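Local coordinates for protein sialyltransferase 0160 (Photobacterium damselae, PDB 4R84) that probably transfers sialic acid from CMP-sialic acid to a glycan acceptor, as a glycosyltransferase of the GT-B structural group, at residues 119-132 / 147-159. Residues are numbered along the deposited sequence; the frame is centred on the assembly and turned at random.
Sequences TLEVYIDHASLPSL and SNQRFVSWKRVTV. With CSF (cytidine-5'-monophosphate-3-fluoro-N-acetyl-neuraminic acid), chain E.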
ATOM      1  N   THR A 119      -6.536  13.475 -12.632  1.00 15.26           N
ATOM      2  CA  THR A 119      -5.766  12.279 -12.273  1.00 16.55           C
ATOM      3  C   THR A 119      -6.726  11.173 -11.909  1.00 16.00           C
ATOM      4  O   THR A 119      -7.667  11.392 -11.115  1.00 18.18           O
ATOM      5  CB  THR A 119      -4.804  12.551 -11.093  1.00 16.14           C
ATOM      6  OG1 THR A 119      -3.863  13.563 -11.467  1.00 21.33           O
ATOM      7  CG2 THR A 119      -4.034  11.267 -10.699  1.00 16.92           C
ATOM      8  N   LEU A 120      -6.504   9.999 -12.507  1.00 12.00           N
ATOM      9  CA  LEU A 120      -7.229   8.792 -12.145  1.00 13.18           C
ATOM     10  C   LEU A 120      -6.260   7.895 -11.388  1.00 14.75           C
ATOM     11  O   LEU A 120      -5.194   7.572 -11.913  1.00 17.23           O
ATOM     12  CB  LEU A 120      -7.777   8.073 -13.382  1.00 16.03           C
ATOM     13  CG  LEU A 120      -8.428   6.717 -13.121  1.00 15.65           C
ATOM     14  CD1 LEU A 120      -9.741   6.894 -12.354  1.00 18.71           C
ATOM     15  CD2 LEU A 120      -8.635   5.957 -14.417  1.00 16.56           C
ATOM     16  N   GLU A 121      -6.627   7.517 -10.165  1.00 14.50           N
ATOM     17  CA  GLU A 121      -5.815   6.606  -9.365  1.00 11.93           C
ATOM     18  C   GLU A 121      -6.375   5.197  -9.509  1.00 14.42           C
ATOM     19  O   GLU A 121      -7.565   4.983  -9.289  1.00 15.25           O
ATOM     20  CB  GLU A 121      -5.802   7.026  -7.893  1.00 15.49           C
ATOM     21  CG  GLU A 121      -5.355   8.467  -7.645  1.00 16.34           C
ATOM     22  CD  GLU A 121      -5.590   8.899  -6.212  1.00 20.08           C
ATOM     23  OE1 GLU A 121      -5.767   8.014  -5.329  1.00 18.88           O
ATOM     24  OE2 GLU A 121      -5.598  10.125  -5.964  1.00 20.89           O
ATOM     25  N   VAL A 122      -5.513   4.237  -9.861  1.00 11.81           N
ATOM     26  CA  VAL A 122      -5.984   2.866 -10.128  1.00 13.68           C
ATOM     27  C   VAL A 122      -5.288   1.917  -9.173  1.00 15.05           C
ATOM     28  O   VAL A 122      -4.066   1.898  -9.124  1.00 15.54           O
ATOM     29  CB  VAL A 122      -5.707   2.464 -11.584  1.00 11.04           C
ATOM     30  CG1 VAL A 122      -6.183   1.021 -11.883  1.00 15.39           C
ATOM     31  CG2 VAL A 122      -6.423   3.447 -12.526  1.00 12.71           C
ATOM     32  N   TYR A 123      -6.082   1.150  -8.419  1.00 13.92           N
ATOM     33  CA  TYR A 123      -5.581   0.277  -7.357  1.00 13.29           C
ATOM     34  C   TYR A 123      -5.940  -1.165  -7.653  1.00 16.03           C
ATOM     35  O   TYR A 123      -7.098  -1.466  -7.881  1.00 15.60           O
ATOM     36  CB  TYR A 123      -6.179   0.698  -6.005  1.00 15.39           C
ATOM     37  CG  TYR A 123      -5.779   2.083  -5.579  1.00 14.84           C
ATOM     38  CD1 TYR A 123      -6.471   3.216  -6.043  1.00 14.15           C
ATOM     39  CD2 TYR A 123      -4.715   2.267  -4.736  1.00 15.41           C
ATOM     40  CE1 TYR A 123      -6.084   4.497  -5.645  1.00 16.58           C
ATOM     41  CE2 TYR A 123      -4.320   3.520  -4.330  1.00 13.63           C
ATOM     42  CZ  TYR A 123      -5.004   4.638  -4.807  1.00 15.97           C
ATOM     43  OH  TYR A 123      -4.603   5.883  -4.392  1.00 18.31           O
ATOM     44  N   ILE A 124      -4.940  -2.055  -7.661  1.00 16.24           N
ATOM     45  CA  ILE A 124      -5.183  -3.460  -7.976  1.00 15.35           C
ATOM     46  C   ILE A 124      -4.366  -4.349  -7.057  1.00 13.61           C
ATOM     47  O   ILE A 124      -3.144  -4.214  -7.016  1.00 16.78           O
ATOM     48  CB  ILE A 124      -4.813  -3.798  -9.424  1.00 15.26           C
ATOM     49  CG1 ILE A 124      -5.474  -2.820 -10.396  1.00 19.49           C
ATOM     50  CG2 ILE A 124      -5.229  -5.251  -9.760  1.00 16.92           C
ATOM     51  CD1 ILE A 124      -4.785  -2.766 -11.734  1.00 25.69           C
ATOM     52  N   ASP A 125      -5.024  -5.239  -6.322  1.00 15.47           N
ATOM     53  CA  ASP A 125      -4.287  -6.170  -5.455  1.00 14.17           C
ATOM     54  C   ASP A 125      -5.152  -7.341  -5.054  1.00 17.56           C
ATOM     55  O   ASP A 125      -6.354  -7.198  -4.860  1.00 16.78           O
ATOM     56  CB  ASP A 125      -3.783  -5.478  -4.195  1.00 16.18           C
ATOM     57  CG  ASP A 125      -2.981  -6.417  -3.298  1.00 19.87           C
ATOM     58  OD1 ASP A 125      -2.164  -7.195  -3.829  1.00 21.72           O
ATOM     59  OD2 ASP A 125      -3.166  -6.361  -2.070  1.00 21.11           O
ATOM     60  N   HIS A 126      -4.516  -8.497  -4.894  1.00 19.14           N
ATOM     61  CA  HIS A 126      -5.230  -9.689  -4.488  1.00 19.04           C
ATOM     62  C   HIS A 126      -4.754 -10.169  -3.114  1.00 18.50           C
ATOM     63  O   HIS A 126      -5.252 -11.159  -2.600  1.00 23.82           O
ATOM     64  CB  HIS A 126      -5.034 -10.804  -5.516  1.00 18.86           C
ATOM     65  CG  HIS A 126      -3.642 -11.359  -5.541  1.00 22.94           C
ATOM     66  ND1 HIS A 126      -2.568 -10.661  -6.055  1.00 24.92           N
ATOM     67  CD2 HIS A 126      -3.148 -12.545  -5.106  1.00 24.45           C
ATOM     68  CE1 HIS A 126      -1.476 -11.395  -5.941  1.00 28.99           C
ATOM     69  NE2 HIS A 126      -1.799 -12.539  -5.364  1.00 23.76           N
ATOM     70  N   ALA A 127      -3.798  -9.463  -2.530  1.00 17.95           N
ATOM     71  CA  ALA A 127      -3.234  -9.860  -1.241  1.00 19.11           C
ATOM     72  C   ALA A 127      -3.743  -8.945  -0.118  1.00 24.24           C
ATOM     73  O   ALA A 127      -4.878  -8.461  -0.170  1.00 25.07           O
ATOM     74  CB  ALA A 127      -1.718  -9.844  -1.305  1.00 20.74           C
ATOM     75  N   SER A 128      -2.934  -8.748   0.919  1.00 23.93           N
ATOM     76  CA  SER A 128      -3.359  -7.913   2.038  1.00 26.38           C
ATOM     77  C   SER A 128      -2.531  -6.657   2.167  1.00 23.73           C
ATOM     78  O   SER A 128      -3.066  -5.551   2.183  1.00 19.77           O
ATOM     79  CB  SER A 128      -3.288  -8.685   3.359  1.00 25.64           C
ATOM     80  OG  SER A 128      -4.352  -9.605   3.455  1.00 39.48           O
ATOM     81  N   LEU A 129      -1.229  -6.848   2.291  1.00 21.39           N
ATOM     82  CA  LEU A 129      -0.311  -5.759   2.605  1.00 15.32           C
ATOM     83  C   LEU A 129      -0.355  -4.606   1.569  1.00 20.59           C
ATOM     84  O   LEU A 129      -0.517  -3.449   1.960  1.00 18.54           O
ATOM     85  CB  LEU A 129       1.117  -6.325   2.754  1.00 19.20           C
ATOM     86  CG  LEU A 129       2.137  -5.293   3.240  1.00 22.41           C
ATOM     87  CD1 LEU A 129       1.601  -4.575   4.478  1.00 21.42           C
ATOM     88  CD2 LEU A 129       3.475  -5.983   3.504  1.00 29.13           C
ATOM     89  N   PRO A 130      -0.280  -4.913   0.258  1.00 18.33           N
ATOM     90  CA  PRO A 130      -0.414  -3.801  -0.697  1.00 18.67           C
ATOM     91  C   PRO A 130      -1.738  -3.076  -0.562  1.00 17.35           C
ATOM     92  O   PRO A 130      -1.769  -1.849  -0.570  1.00 19.72           O
ATOM     93  CB  PRO A 130      -0.293  -4.497  -2.064  1.00 16.86           C
ATOM     94  CG  PRO A 130       0.550  -5.737  -1.757  1.00 16.30           C
ATOM     95  CD  PRO A 130       0.008  -6.188  -0.431  1.00 19.41           C
ATOM     96  N   SER A 131      -2.828  -3.814  -0.394  1.00 14.36           N
ATOM     97  CA  SER A 131      -4.135  -3.157  -0.252  1.00 16.43           C
ATOM     98  C   SER A 131      -4.203  -2.260   0.995  1.00 17.47           C
ATOM     99  O   SER A 131      -4.760  -1.168   0.937  1.00 18.03           O
ATOM    100  CB  SER A 131      -5.258  -4.197  -0.201  1.00 19.49           C
ATOM    101  OG  SER A 131      -5.266  -4.970  -1.384  1.00 22.09           O
ATOM    102  N   LEU A 132      -3.636  -2.717   2.111  1.00 15.73           N
ATOM    103  CA  LEU A 132      -3.664  -1.949   3.349  1.00 13.96           C
ATOM    104  C   LEU A 132      -2.834  -0.665   3.225  1.00 16.78           C
ATOM    105  O   LEU A 132      -3.258   0.400   3.674  1.00 19.13           O
ATOM    106  CB  LEU A 132      -3.167  -2.799   4.525  1.00 15.64           C
ATOM    107  CG  LEU A 132      -4.055  -4.002   4.881  1.00 18.01           C
ATOM    108  CD1 LEU A 132      -3.342  -4.890   5.896  1.00 20.25           C
ATOM    109  CD2 LEU A 132      -5.373  -3.534   5.457  1.00 16.86           C
ATOM    110  N   SER A 147     -10.434  16.067  -5.876  0.67 20.36           N
ATOM    111  CA  SER A 147     -11.046  15.920  -7.197  0.67 20.93           C
ATOM    112  C   SER A 147     -10.756  14.557  -7.840  0.67 21.21           C
ATOM    113  O   SER A 147     -11.460  14.143  -8.761  0.67 20.78           O
ATOM    114  CB  SER A 147     -10.575  17.041  -8.133  0.67 26.84           C
ATOM    115  OG  SER A 147     -10.942  18.317  -7.629  0.67 28.26           O
ATOM    116  N   ASN A 148      -9.726  13.860  -7.363  1.00 22.63           N
ATOM    117  CA  ASN A 148      -9.297  12.618  -8.016  1.00 21.51           C
ATOM    118  C   ASN A 148     -10.308  11.488  -7.890  1.00 23.21           C
ATOM    119  O   ASN A 148     -10.821  11.231  -6.803  1.00 24.69           O
ATOM    120  CB  ASN A 148      -7.960  12.132  -7.444  1.00 18.30           C
ATOM    121  CG  ASN A 148      -6.802  13.034  -7.824  1.00 19.00           C
ATOM    122  OD1 ASN A 148      -7.003  14.145  -8.323  1.00 22.45           O
ATOM    123  ND2 ASN A 148      -5.594  12.569  -7.595  1.00 16.90           N
ATOM    124  N   GLN A 149     -10.576  10.819  -9.011  1.00 18.76           N
ATOM    125  CA  GLN A 149     -11.366   9.599  -9.022  1.00 17.33           C
ATOM    126  C   GLN A 149     -10.436   8.401  -8.786  1.00 16.46           C
ATOM    127  O   GLN A 149      -9.277   8.417  -9.193  1.00 17.62           O
ATOM    128  CB  GLN A 149     -12.097   9.454 -10.356  1.00 18.55           C
ATOM    129  CG  GLN A 149     -12.995   8.241 -10.449  1.00 39.88           C
ATOM    130  CD  GLN A 149     -14.106   8.268  -9.430  1.00 49.74           C
ATOM    131  OE1 GLN A 149     -14.681   9.330  -9.139  1.00 47.32           O
ATOM    132  NE2 GLN A 149     -14.408   7.098  -8.859  1.00 36.51           N
ATOM    133  N   ARG A 150     -10.959   7.381  -8.113  1.00 14.76           N
ATOM    134  CA  ARG A 150     -10.185   6.188  -7.784  1.00 13.58           C
ATOM    135  C   ARG A 150     -10.938   4.964  -8.246  1.00 16.68           C
ATOM    136  O   ARG A 150     -12.130   4.834  -7.976  1.00 22.94           O
ATOM    137  CB  ARG A 150      -9.922   6.094  -6.276  1.00 13.89           C
ATOM    138  CG  ARG A 150      -9.265   7.353  -5.704  1.00 17.46           C
ATOM    139  CD  ARG A 150      -8.841   7.288  -4.214  1.00 17.98           C
ATOM    140  NE  ARG A 150      -8.022   8.479  -4.037  1.00 18.02           N
ATOM    141  CZ  ARG A 150      -8.491   9.695  -3.762  1.00 19.45           C
ATOM    142  NH1 ARG A 150      -9.766   9.889  -3.437  1.00 19.88           N
ATOM    143  NH2 ARG A 150      -7.653  10.712  -3.746  1.00 21.66           N
ATOM    144  N   PHE A 151     -10.243   4.082  -8.964  1.00 14.66           N
ATOM    145  CA  PHE A 151     -10.813   2.795  -9.346  1.00 12.82           C
ATOM    146  C   PHE A 151     -10.103   1.748  -8.520  1.00 17.10           C
ATOM    147  O   PHE A 151      -8.881   1.704  -8.551  1.00 18.31           O
ATOM    148  CB  PHE A 151     -10.612   2.503 -10.827  1.00 15.31           C
ATOM    149  CG  PHE A 151     -11.448   3.361 -11.751  1.00 14.76           C
ATOM    150  CD1 PHE A 151     -12.380   4.256 -11.255  1.00 18.82           C
ATOM    151  CD2 PHE A 151     -11.337   3.205 -13.121  1.00 15.30           C
ATOM    152  CE1 PHE A 151     -13.162   5.025 -12.115  1.00 22.20           C
ATOM    153  CE2 PHE A 151     -12.124   3.989 -14.001  1.00 15.27           C
ATOM    154  CZ  PHE A 151     -13.035   4.881 -13.485  1.00 20.58           C
ATOM    155  N   VAL A 152     -10.851   0.894  -7.823  1.00 15.82           N
ATOM    156  CA  VAL A 152     -10.239  -0.030  -6.857  1.00 13.24           C
ATOM    157  C   VAL A 152     -10.691  -1.472  -7.063  1.00 14.05           C
ATOM    158  O   VAL A 152     -11.888  -1.774  -7.033  1.00 19.17           O
ATOM    159  CB  VAL A 152     -10.550   0.384  -5.401  1.00 14.81           C
ATOM    160  CG1 VAL A 152      -9.924  -0.633  -4.419  1.00 12.97           C
ATOM    161  CG2 VAL A 152     -10.010   1.798  -5.071  1.00 12.94           C
ATOM    162  N   SER A 153      -9.713  -2.361  -7.238  1.00 15.38           N
ATOM    163  CA  SER A 153      -9.961  -3.799  -7.341  1.00 18.50           C
ATOM    164  C   SER A 153      -9.107  -4.535  -6.346  1.00 16.35           C
ATOM    165  O   SER A 153      -7.946  -4.827  -6.631  1.00 15.82           O
ATOM    166  CB  SER A 153      -9.653  -4.303  -8.752  1.00 19.82           C
ATOM    167  OG  SER A 153     -10.628  -3.814  -9.658  1.00 23.51           O
ATOM    168  N   TRP A 154      -9.692  -4.822  -5.184  1.00 15.41           N
ATOM    169  CA  TRP A 154      -9.013  -5.495  -4.085  1.00 13.78           C
ATOM    170  C   TRP A 154      -9.737  -6.784  -3.752  1.00 16.30           C
ATOM    171  O   TRP A 154     -10.952  -6.791  -3.606  1.00 23.21           O
ATOM    172  CB  TRP A 154      -8.994  -4.628  -2.836  1.00 13.75           C
ATOM    173  CG  TRP A 154      -8.098  -3.447  -2.854  1.00 15.51           C
ATOM    174  CD1 TRP A 154      -6.982  -3.258  -3.613  1.00 15.14           C
ATOM    175  CD2 TRP A 154      -8.256  -2.278  -2.052  1.00 17.90           C
ATOM    176  NE1 TRP A 154      -6.435  -2.015  -3.324  1.00 18.33           N
ATOM    177  CE2 TRP A 154      -7.202  -1.402  -2.370  1.00 14.56           C
ATOM    178  CE3 TRP A 154      -9.211  -1.873  -1.106  1.00 18.32           C
ATOM    179  CZ2 TRP A 154      -7.057  -0.150  -1.763  1.00 17.92           C
ATOM    180  CZ3 TRP A 154      -9.065  -0.629  -0.499  1.00 19.07           C
ATOM    181  CH2 TRP A 154      -7.996   0.218  -0.833  1.00 21.00           C
ATOM    182  N   LYS A 155      -8.999  -7.869  -3.585  1.00 13.55           N
ATOM    183  CA  LYS A 155      -9.653  -9.141  -3.310  1.00 15.21           C
ATOM    184  C   LYS A 155      -9.987  -9.321  -1.833  1.00 21.74           C
ATOM    185  O   LYS A 155     -11.003  -9.934  -1.498  1.00 22.28           O
ATOM    186  CB  LYS A 155      -8.766 -10.294  -3.798  1.00 18.67           C
ATOM    187  CG  LYS A 155      -9.501 -11.632  -3.882  1.00 23.93           C
ATOM    188  CD  LYS A 155      -8.771 -12.593  -4.815  1.00 26.49           C
ATOM    189  CE  LYS A 155      -9.373 -13.995  -4.760  1.00 23.31           C
ATOM    190  NZ  LYS A 155      -9.127 -14.630  -3.413  1.00 25.37           N
ATOM    191  N   ARG A 156      -9.147  -8.780  -0.951  1.00 20.00           N
ATOM    192  CA  ARG A 156      -9.268  -9.077   0.481  1.00 20.99           C
ATOM    193  C   ARG A 156      -9.851  -7.911   1.281  1.00 25.70           C
ATOM    194  O   ARG A 156     -10.582  -8.112   2.245  1.00 30.11           O
ATOM    195  CB  ARG A 156      -7.916  -9.492   1.060  1.00 20.94           C
ATOM    196  CG  ARG A 156      -7.355 -10.816   0.514  1.00 20.87           C
ATOM    197  CD  ARG A 156      -6.432 -11.477   1.539  1.00 24.25           C
ATOM    198  NE  ARG A 156      -7.157 -11.724   2.782  1.00 23.85           N
ATOM    199  CZ  ARG A 156      -6.579 -12.007   3.945  1.00 34.11           C
ATOM    200  NH1 ARG A 156      -5.255 -12.067   4.027  1.00 25.13           N
ATOM    201  NH2 ARG A 156      -7.328 -12.216   5.025  1.00 35.82           N
ATOM    202  N   VAL A 157      -9.493  -6.692   0.911  1.00 24.13           N
ATOM    203  CA  VAL A 157     -10.055  -5.520   1.572  1.00 25.48           C
ATOM    204  C   VAL A 157     -11.352  -5.067   0.907  1.00 27.04           C
ATOM    205  O   VAL A 157     -11.389  -4.768  -0.299  1.00 24.70           O
ATOM    206  CB  VAL A 157      -9.052  -4.368   1.593  1.00 27.21           C
ATOM    207  CG1 VAL A 157      -9.691  -3.118   2.206  1.00 28.47           C
ATOM    208  CG2 VAL A 157      -7.819  -4.777   2.367  1.00 23.75           C
ATOM    209  N   THR A 158     -12.418  -4.992   1.700  1.00 23.08           N
ATOM    210  CA  THR A 158     -13.746  -4.679   1.185  1.00 26.70           C
ATOM    211  C   THR A 158     -14.204  -3.274   1.563  1.00 22.99           C
ATOM    212  O   THR A 158     -14.274  -2.928   2.731  1.00 25.21           O
ATOM    213  CB  THR A 158     -14.783  -5.692   1.693  1.00 32.26           C
ATOM    214  OG1 THR A 158     -14.432  -6.989   1.207  1.00 34.78           O
ATOM    215  CG2 THR A 158     -16.166  -5.335   1.180  1.00 44.68           C
ATOM    216  N   VAL A 159     -14.484  -2.462   0.547  1.00 24.88           N
ATOM    217  CA  VAL A 159     -14.969  -1.114   0.758  1.00 25.20           C
ATOM    218  C   VAL A 159     -16.460  -1.090   0.420  1.00 30.75           C
ATOM    219  O   VAL A 159     -16.822  -1.334  -0.721  1.00 28.49           O
ATOM    220  CB  VAL A 159     -14.203  -0.110  -0.105  1.00 24.13           C
ATOM    221  CG1 VAL A 159     -14.563   1.292   0.303  1.00 26.83           C
ATOM    222  CG2 VAL A 159     -12.696  -0.342   0.039  1.00 21.73           C
TER
HETATM  223  C5A CSF E 501       1.283 -20.672   1.352  1.00 21.67           C
HETATM  224  C4A CSF E 501       0.576 -19.490   0.702  1.00 21.01           C
HETATM  225  C2A CSF E 501      -0.992 -19.415   2.688  1.00 29.35           C
HETATM  226  O6A CSF E 501      -0.220 -20.503   3.229  1.00 24.59           O
HETATM  227  C6A CSF E 501       1.155 -20.526   2.863  1.00 23.62           C
HETATM  228  C3A CSF E 501      -0.888 -19.412   1.152  1.00 21.51           C
HETATM  229  O4A CSF E 501       0.653 -19.633  -0.723  1.00 22.96           O
HETATM  230  N5A CSF E 501       2.680 -20.666   0.979  1.00 26.00           N
HETATM  231  C7A CSF E 501       1.784 -21.724   3.548  1.00 21.89           C
HETATM  232  C8A CSF E 501       1.674 -21.583   5.056  1.00 20.14           C
HETATM  233  C9A CSF E 501       2.484 -22.672   5.749  1.00 28.04           C
HETATM  234  O9A CSF E 501       2.373 -22.461   7.156  1.00 25.94           O
HETATM  235  O8A CSF E 501       2.217 -20.314   5.420  1.00 22.20           O
HETATM  236  O7A CSF E 501       1.093 -22.911   3.154  1.00 25.67           O
HETATM  237  C1A CSF E 501      -2.439 -19.596   3.097  1.00 34.20           C
HETATM  238  OBA CSF E 501      -3.256 -18.696   2.817  1.00 31.59           O
HETATM  239  OAA CSF E 501      -2.789 -20.643   3.692  1.00 34.23           O
HETATM  240  O1A CSF E 501      -0.557 -18.130   3.140  1.00 26.49           O
HETATM  241  O2A CSF E 501       1.035 -16.784   4.501  1.00 39.04           O
HETATM  242  N1  CSF E 501      -3.300 -14.896   8.082  1.00 17.93           N
HETATM  243  C2  CSF E 501      -3.785 -14.319   9.266  1.00 18.30           C
HETATM  244  N3  CSF E 501      -3.697 -15.000  10.432  1.00 15.51           N
HETATM  245  C4  CSF E 501      -3.134 -16.227  10.442  1.00 17.36           C
HETATM  246  C5  CSF E 501      -2.661 -16.814   9.269  1.00 18.02           C
HETATM  247  C6  CSF E 501      -2.763 -16.118   8.069  1.00 17.39           C
HETATM  248  C3' CSF E 501      -1.445 -13.750   5.704  1.00 22.91           C
HETATM  249  C2' CSF E 501      -2.396 -13.078   6.659  1.00 19.56           C
HETATM  250  C1' CSF E 501      -3.465 -14.132   6.835  1.00 18.78           C
HETATM  251  O4' CSF E 501      -3.388 -15.008   5.707  1.00 21.63           O
HETATM  252  C4' CSF E 501      -2.397 -14.511   4.810  1.00 21.22           C
HETATM  253  PA  CSF E 501      -0.187 -17.657   4.643  1.00 33.87           P
HETATM  254  O5' CSF E 501      -1.321 -16.624   5.051  1.00 26.72           O
HETATM  255  C5' CSF E 501      -1.745 -15.670   4.087  1.00 18.62           C
HETATM  256  O3' CSF E 501      -0.633 -12.804   5.019  1.00 27.10           O
HETATM  257  O2' CSF E 501      -3.022 -11.953   6.029  1.00 22.92           O
HETATM  258  N4  CSF E 501      -3.045 -16.911  11.609  1.00 18.22           N
HETATM  259  O2  CSF E 501      -4.299 -13.170   9.225  1.00 19.70           O
HETATM  260  O3A CSF E 501      -0.224 -18.782   5.642  1.00 46.51           O
HETATM  261  C10 CSF E 501       3.304 -21.729   0.465  1.00 32.01           C
HETATM  262  O10 CSF E 501       2.719 -22.765   0.184  1.00 35.79           O
HETATM  263  C11 CSF E 501       4.787 -21.575   0.274  1.00 35.62           C
HETATM  264  F3A CSF E 501      -1.592 -20.490   0.669  1.00 29.05           F
HETATM  265  O   HOH W   1      -7.851  15.125 -10.600  1.00 21.45           O
HETATM  266  O   HOH W   2     -10.122  12.213 -11.838  1.00 24.32           O
HETATM  267  O   HOH W   3      -3.344  14.360  -8.435  1.00 30.34           O
HETATM  268  O   HOH W   4      -6.800  -7.275  -1.298  1.00 22.10           O
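Strands 119-125 and 149-154 run parallel, their axes 12° apart, and six backbone hydrogen bonds from Glu121 N to Gln149 O through Lys155 N to Asp125 O fix a register that pairs Glu121 with Arg150 and Tyr123 with Val152. On the face carrying Glu121, Tyr123 and Asp125, the Glu121 carboxylate is gripped by three side chains. Arg150 NE reaches OE1 of Glu121 at 2.6 Å in a salt bridge, approaching 50° out of the carboxylate plane, while Tyr123 OH donates to the same oxygen from the opposite face. Asn148 ND2 takes the anti lone pair of Glu121 OE2 at 2.9 Å. Together these bonds restrict rotation of the buried carboxylate and probably favour its charged form. Arg150 also has a second partner: its NH1 donates to Leu167 O.

Further along, the Trp154 indole is sandwiched: Val152 CG1 lies over one face and Ser131 CB over the other, the latter 3.8 Å from the five-membered-ring centroid in a CH-pi contact. With OG anti to the Ser131 carbonyl carbon (chi1 -60°), the hydroxyl lies over the same Trp154 face and donates to the anti lone pair of Asp125 OD2 at 2.6 Å, tying the start of helix 129-144 to the strand end; Asp125 OD1 closes an Asx turn with Ala127 N. On the other face of the sheet, Leu120 CD1 sits over the centre of the Phe151 ring, a CH-pi contact.

Beyond the strands, Arg156 NH1 donates to the ribose O2' of CSF at 3.0 Å, in the guanidinium plane, and Ser128, whose OG is hydrogen-bonded to Ser432 OG, also belongs to the pocket. Two parallel strands joined through helix 129-144 form a beta-alpha-beta unit of the Rossmann-like domain; the loops after them bring Ser128 and Arg156 to the nucleotide sugar, consistent with the GT-B arrangement.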